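Local coordinates for PUM-HD domain-containing protein (Caenorhabditis elegans, PDB 7CGF) that binds single-stranded RNA through its Pumilio-repeat domain and probably acts by recognising elements in the 3' untranslated regions of messenger RNAs, at residues Ile66-Val70 with Val86-Phe90; Leu139-Arg143 with Tyr170-Ile174. The protein carries 2 engineered substitutions. One frame throughout, in Å; residues are numbered along the deposited sequence.

Interaction 1 of 2, residues Ile66-Val70 with Val86-Phe90. With nucleotides of chain B.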
loop_
_atom_site.group_PDB
_atom_site.type_symbol
_atom_site.label_atom_id
_atom_site.label_comp_id
_atom_site.label_asym_id
_atom_site.label_seq_id
_atom_site.Cartn_x
_atom_site.Cartn_y
_atom_site.Cartn_z
ATOM N N ILE A 66 31.021 -2.287 17.655
ATOM C CA ILE A 66 29.962 -1.464 18.230
ATOM C C ILE A 66 28.683 -2.247 18.458
ATOM O O ILE A 66 27.729 -1.693 19.014
ATOM C CB ILE A 66 29.641 -0.216 17.380
ATOM C CG1 ILE A 66 29.177 -0.618 15.975
ATOM C CG2 ILE A 66 30.810 0.770 17.357
ATOM C CD1 ILE A 66 28.486 0.515 15.249
ATOM N N PHE A 67 28.640 -3.527 18.088
ATOM C CA PHE A 67 27.361 -4.231 18.135
ATOM C C PHE A 67 26.897 -4.468 19.566
ATOM O O PHE A 67 25.702 -4.367 19.848
ATOM C CB PHE A 67 27.431 -5.547 17.365
ATOM C CG PHE A 67 26.114 -6.273 17.314
ATOM C CD1 PHE A 67 25.059 -5.781 16.543
ATOM C CD2 PHE A 67 25.921 -7.442 18.034
ATOM C CE1 PHE A 67 23.846 -6.439 16.500
ATOM C CE2 PHE A 67 24.704 -8.106 17.988
ATOM C CZ PHE A 67 23.666 -7.601 17.220
ATOM N N ASP A 68 27.814 -4.770 20.494
ATOM C CA ASP A 68 27.388 -4.969 21.877
ATOM C C ASP A 68 26.719 -3.723 22.439
ATOM O O ASP A 68 25.761 -3.828 23.210
ATOM C CB ASP A 68 28.571 -5.369 22.763
ATOM C CG ASP A 68 28.874 -6.850 22.695
ATOM O OD1 ASP A 68 28.154 -7.579 21.983
ATOM O OD2 ASP A 68 29.837 -7.289 23.360
ATOM N N GLU A 69 27.224 -2.534 22.085
ATOM C CA GLU A 69 26.608 -1.309 22.583
ATOM C C GLU A 69 25.288 -1.007 21.868
ATOM O O GLU A 69 24.374 -0.457 22.494
ATOM C CB GLU A 69 27.573 -0.124 22.456
ATOM C CG GLU A 69 28.734 -0.107 23.473
ATOM C CD GLU A 69 28.325 0.291 24.884
ATOM O OE1 GLU A 69 27.193 0.784 25.087
ATOM O OE2 GLU A 69 29.158 0.119 25.809
ATOM N N VAL A 70 25.165 -1.350 20.579
ATOM C CA VAL A 70 23.859 -1.245 19.915
ATOM C C VAL A 70 22.833 -2.119 20.627
ATOM O O VAL A 70 21.708 -1.686 20.916
ATOM C CB VAL A 70 23.967 -1.618 18.424
ATOM C CG1 VAL A 70 22.572 -1.754 17.804
ATOM C CG2 VAL A 70 24.780 -0.578 17.665
ATOM N N VAL A 86 21.200 3.555 12.711
ATOM C CA VAL A 86 22.291 2.706 13.194
ATOM C C VAL A 86 21.788 1.299 13.469
ATOM O O VAL A 86 22.419 0.310 13.074
ATOM C CB VAL A 86 22.937 3.332 14.441
ATOM C CG1 VAL A 86 23.973 2.377 15.078
ATOM C CG2 VAL A 86 23.589 4.643 14.081
ATOM N N VAL A 87 20.630 1.179 14.126
ATOM C CA VAL A 87 20.055 -0.140 14.354
ATOM C C VAL A 87 19.756 -0.832 13.030
ATOM O O VAL A 87 20.039 -2.028 12.861
ATOM C CB VAL A 87 18.800 -0.055 15.241
ATOM C CG1 VAL A 87 18.260 -1.482 15.504
ATOM C CG2 VAL A 87 19.129 0.683 16.559
ATOM N N GLN A 88 19.199 -0.094 12.065
ATOM C CA GLN A 88 18.841 -0.708 10.793
ATOM C C GLN A 88 20.050 -1.283 10.068
ATOM O O GLN A 88 19.906 -2.253 9.315
ATOM C CB GLN A 88 18.150 0.304 9.899
ATOM C CG GLN A 88 16.753 0.576 10.319
ATOM C CD GLN A 88 16.045 1.459 9.322
ATOM O OE1 GLN A 88 15.901 1.105 8.148
ATOM N NE2 GLN A 88 15.622 2.639 9.775
ATOM N N LYS A 89 21.232 -0.686 10.245
ATOM C CA LYS A 89 22.415 -1.205 9.567
ATOM C C LYS A 89 22.671 -2.664 9.915
ATOM O O LYS A 89 23.211 -3.410 9.089
ATOM C CB LYS A 89 23.655 -0.380 9.930
ATOM C CG LYS A 89 23.750 0.979 9.247
ATOM C CD LYS A 89 23.752 0.812 7.741
ATOM C CE LYS A 89 24.182 2.082 7.020
ATOM N NZ LYS A 89 24.063 1.905 5.527
ATOM N N PHE A 90 22.324 -3.085 11.125
ATOM C CA PHE A 90 22.598 -4.456 11.533
ATOM C C PHE A 90 21.486 -5.433 11.164
ATOM O O PHE A 90 21.566 -6.612 11.537
ATOM C CB PHE A 90 22.898 -4.500 13.027
ATOM C CG PHE A 90 24.252 -3.949 13.353
ATOM C CD1 PHE A 90 25.387 -4.697 13.081
ATOM C CD2 PHE A 90 24.393 -2.678 13.855
ATOM C CE1 PHE A 90 26.653 -4.185 13.357
ATOM C CE2 PHE A 90 25.646 -2.155 14.127
ATOM C CZ PHE A 90 26.781 -2.915 13.884
ATOM P P U B 7 7.108 11.098 6.557
ATOM O OP1 U B 7 6.964 12.579 6.701
ATOM O OP2 U B 7 7.267 10.474 5.221
ATOM O "O5'" U B 7 8.360 10.611 7.389
ATOM C "C5'" U B 7 9.662 10.925 6.953
ATOM C "C4'" U B 7 10.611 10.808 8.098
ATOM O "O4'" U B 7 10.854 9.420 8.392
ATOM C "C3'" U B 7 11.992 11.391 7.867
ATOM O "O3'" U B 7 11.976 12.787 8.132
ATOM C "C2'" U B 7 12.884 10.606 8.842
ATOM O "O2'" U B 7 13.005 11.319 10.070
ATOM C "C1'" U B 7 12.083 9.306 9.077
ATOM N N1 U B 7 12.737 8.033 8.675
ATOM C C2 U B 7 13.486 7.395 9.636
ATOM O O2 U B 7 13.666 7.896 10.728
ATOM N N3 U B 7 14.051 6.193 9.266
ATOM C C4 U B 7 13.915 5.588 8.036
ATOM O O4 U B 7 14.458 4.500 7.821
ATOM C C5 U B 7 13.098 6.298 7.102
ATOM C C6 U B 7 12.545 7.468 7.439
#
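Phe67 and Phe90 meet in neither a parallel stack nor a T: their ring planes stand 57° apart with centroids 5.1 Å from each other, and the two side chains run past one another in opposite directions. Phe67 leans one corner on its partner, its CD1 lying over one face of the Phe90 ring, near the rim, 3.6 Å from Phe90 CD1. The Phe67 ring can get there because its CG is anti to the backbone N (chi1 -177°). Ile66 comes at the same ring from another direction: its CG1 lies at the ring edge, near the plane, 3.9 Å from Phe90 CZ. Val70, one turn along helix 67-72, then sets one methyl against two partners, with Val70 CG2 4.0 Å from both Phe90 CE2 and Val86 CG1. His98 stacks on Phe67 and also meets the Phe90 ring, while Leu54 of helix 44-56 and Leu102 of helix 99-106 close round Phe90. Replacing Phe90 by alanine is likely to open a gap between the two segments and to leave the Phe67 ring without the face it leans on. The far side of helix 83-89 faces the RNA, where Gln88 NE2 donates a nearly straight hydrogen bond (174°) to O4 of U7 of chain B, at 2.9 Å; Lys125 holds Gln88 OE1. One helix is therefore divided by chemistry: carbon against carbon sets where it sits in the domain, and an amide on its other side reads a uracil carbonyl.

Interaction 2 of 2, residues Leu139-Arg143 with Tyr170-Ile174; sequences LSQIR and YVQFI
Phe173 lies with one face under Arg143 and its outer end against Leu139, while Ile174 CG1 covers the other face; it has the largest share of the contact, so it is the side chain to follow. Its CB sits over one face of the Arg143 guanidinium, toward the rim, 3.3 Å from Arg143 NH2. From there CG is placed between the backbone N and the carbonyl carbon (chi1 79°), which turns the ring in against residues 139-143. The aliphatic part of Arg143 covers a face of that ring: Arg143 CG lies 4.0 Å from the ring centroid in a CH-pi contact, and Phe173 CD2 is the ring atom it comes closest to. The guanidinium follows at a tilt, its plane 32° from the ring's. Further out, Phe173 CE1 touches Leu139 CB at 4.0 Å, the two side chains crossing at about a right angle. At the tip, Phe173 CZ comes within 3.8 Å of Leu139 O and meets Ile142 CG2 at the ring edge. Beyond the ring, Leu139 CD1 reaches Tyr170 O and Val171 CG1. A water accepts from Phe173 N at 3.1 Å and, weakly, from Arg143 NH1, tying the start of helix 172-178 to the arginine. Leu139 and Ile142 also touch helix 155-165, at Ala162 and Val158. This is how neighbouring helices pack in the all-helical Pumilio superhelix, where the hydrophobic core runs on from repeat to repeat.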
loop_
_atom_site.group_PDB
_atom_site.type_symbol
_atom_site.label_atom_id
_atom_site.label_comp_id
_atom_site.label_asym_id
_atom_site.label_seq_id
_atom_site.Cartn_x
_atom_site.Cartn_y
_atom_site.Cartn_z
ATOM N N LEU A 139 6.389 -11.417 14.145
ATOM C CA LEU A 139 4.938 -11.419 13.970
ATOM C C LEU A 139 4.227 -11.958 15.201
ATOM O O LEU A 139 3.108 -11.528 15.509
ATOM C CB LEU A 139 4.550 -12.248 12.746
ATOM C CG LEU A 139 4.935 -11.655 11.396
ATOM C CD1 LEU A 139 4.395 -12.503 10.251
ATOM C CD2 LEU A 139 4.432 -10.233 11.316
ATOM N N SER A 140 4.859 -12.889 15.921
ATOM C CA SER A 140 4.246 -13.443 17.126
ATOM C C SER A 140 3.975 -12.362 18.169
ATOM O O SER A 140 3.060 -12.503 18.990
ATOM C CB SER A 140 5.134 -14.551 17.699
ATOM O OG SER A 140 6.183 -13.999 18.485
ATOM N N GLN A 141 4.741 -11.271 18.138
ATOM C CA GLN A 141 4.479 -10.121 18.997
ATOM C C GLN A 141 3.443 -9.185 18.386
ATOM O O GLN A 141 2.584 -8.654 19.100
ATOM C CB GLN A 141 5.783 -9.370 19.261
ATOM C CG GLN A 141 6.665 -10.067 20.274
ATOM C CD GLN A 141 6.168 -9.834 21.690
ATOM O OE1 GLN A 141 5.107 -10.313 22.073
ATOM N NE2 GLN A 141 6.930 -9.069 22.470
ATOM N N ILE A 142 3.518 -8.963 17.070
ATOM C CA ILE A 142 2.508 -8.170 16.371
ATOM C C ILE A 142 1.117 -8.743 16.614
ATOM O O ILE A 142 0.127 -7.995 16.654
ATOM C CB ILE A 142 2.860 -8.094 14.865
ATOM C CG1 ILE A 142 4.160 -7.299 14.667
ATOM C CG2 ILE A 142 1.740 -7.464 14.057
ATOM C CD1 ILE A 142 4.067 -5.854 15.076
ATOM N N ARG A 143 1.034 -10.064 16.820
ATOM C CA ARG A 143 -0.230 -10.746 17.102
ATOM C C ARG A 143 -1.005 -10.060 18.219
ATOM O O ARG A 143 -2.241 -9.966 18.172
ATOM C CB ARG A 143 0.063 -12.197 17.492
ATOM C CG ARG A 143 -0.546 -13.252 16.612
ATOM C CD ARG A 143 -0.121 -14.640 17.082
ATOM N NE ARG A 143 0.365 -15.436 15.957
ATOM C CZ ARG A 143 -0.419 -16.192 15.197
ATOM N NH1 ARG A 143 0.096 -16.875 14.177
ATOM N NH2 ARG A 143 -1.717 -16.263 15.464
ATOM N N TYR A 170 1.771 -17.810 7.253
ATOM C CA TYR A 170 2.186 -17.178 8.497
ATOM C C TYR A 170 1.564 -15.800 8.711
ATOM O O TYR A 170 1.846 -15.170 9.735
ATOM C CB TYR A 170 3.721 -17.085 8.559
ATOM C CG TYR A 170 4.382 -18.440 8.431
ATOM C CD1 TYR A 170 4.201 -19.413 9.408
ATOM C CD2 TYR A 170 5.169 -18.754 7.326
ATOM C CE1 TYR A 170 4.792 -20.665 9.294
ATOM C CE2 TYR A 170 5.764 -20.005 7.201
ATOM C CZ TYR A 170 5.571 -20.950 8.189
ATOM O OH TYR A 170 6.157 -22.190 8.070
ATOM N N VAL A 171 0.726 -15.320 7.791
ATOM C CA VAL A 171 -0.070 -14.121 8.045
ATOM C C VAL A 171 -1.547 -14.448 8.147
ATOM O O VAL A 171 -2.385 -13.546 8.075
ATOM C CB VAL A 171 0.174 -13.028 6.990
ATOM C CG1 VAL A 171 1.635 -12.576 7.034
ATOM C CG2 VAL A 171 -0.210 -13.511 5.590
ATOM N N GLN A 172 -1.895 -15.733 8.283
ATOM C CA GLN A 172 -3.294 -16.088 8.507
ATOM C C GLN A 172 -3.892 -15.315 9.681
ATOM O O GLN A 172 -5.064 -14.927 9.625
ATOM C CB GLN A 172 -3.420 -17.598 8.741
ATOM C CG GLN A 172 -4.866 -18.067 8.825
ATOM C CD GLN A 172 -5.625 -17.847 7.545
ATOM O OE1 GLN A 172 -5.155 -18.175 6.453
ATOM N NE2 GLN A 172 -6.821 -17.289 7.666
ATOM N N PHE A 173 -3.100 -15.036 10.724
ATOM C CA PHE A 173 -3.636 -14.309 11.870
ATOM C C PHE A 173 -4.058 -12.898 11.492
ATOM O O PHE A 173 -4.943 -12.323 12.142
ATOM C CB PHE A 173 -2.629 -14.291 13.029
ATOM C CG PHE A 173 -1.520 -13.275 12.884
ATOM C CD1 PHE A 173 -0.356 -13.587 12.186
ATOM C CD2 PHE A 173 -1.629 -12.031 13.477
ATOM C CE1 PHE A 173 0.663 -12.651 12.061
ATOM C CE2 PHE A 173 -0.602 -11.085 13.361
ATOM C CZ PHE A 173 0.541 -11.401 12.658
ATOM N N ILE A 174 -3.449 -12.325 10.445
ATOM C CA ILE A 174 -3.869 -11.012 9.957
ATOM C C ILE A 174 -5.170 -11.124 9.171
ATOM O O ILE A 174 -6.075 -10.295 9.318
ATOM C CB ILE A 174 -2.751 -10.377 9.098
ATOM C CG1 ILE A 174 -1.483 -10.181 9.930
ATOM C CG2 ILE A 174 -3.254 -9.072 8.432
ATOM C CD1 ILE A 174 -0.233 -9.823 9.082
HETATM O O HOH W 1 -0.838 -17.099 11.186
#

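How the interactions relate
Interaction 1 comes first along the chain and closes before interaction 2 opens; their centres are 26 Å apart and their nearest atoms about 15 Å, so they do not touch. Both belong to the PUM-HD, an arc of helices built from Pumilio repeats. Interaction 1 joins helices 67-72 and 83-89 near the N-terminal end of the arc, and interaction 2 joins helices 132-142 and 172-178 further along it. They differ in their relation to the RNA: helix 83-89 itself carries a base-contacting glutamine, whereas interaction 2 stays about 12 Å from the nucleic acid at its nearest atom. Together they sample the helix packing that builds the curved scaffold on which RNA is read.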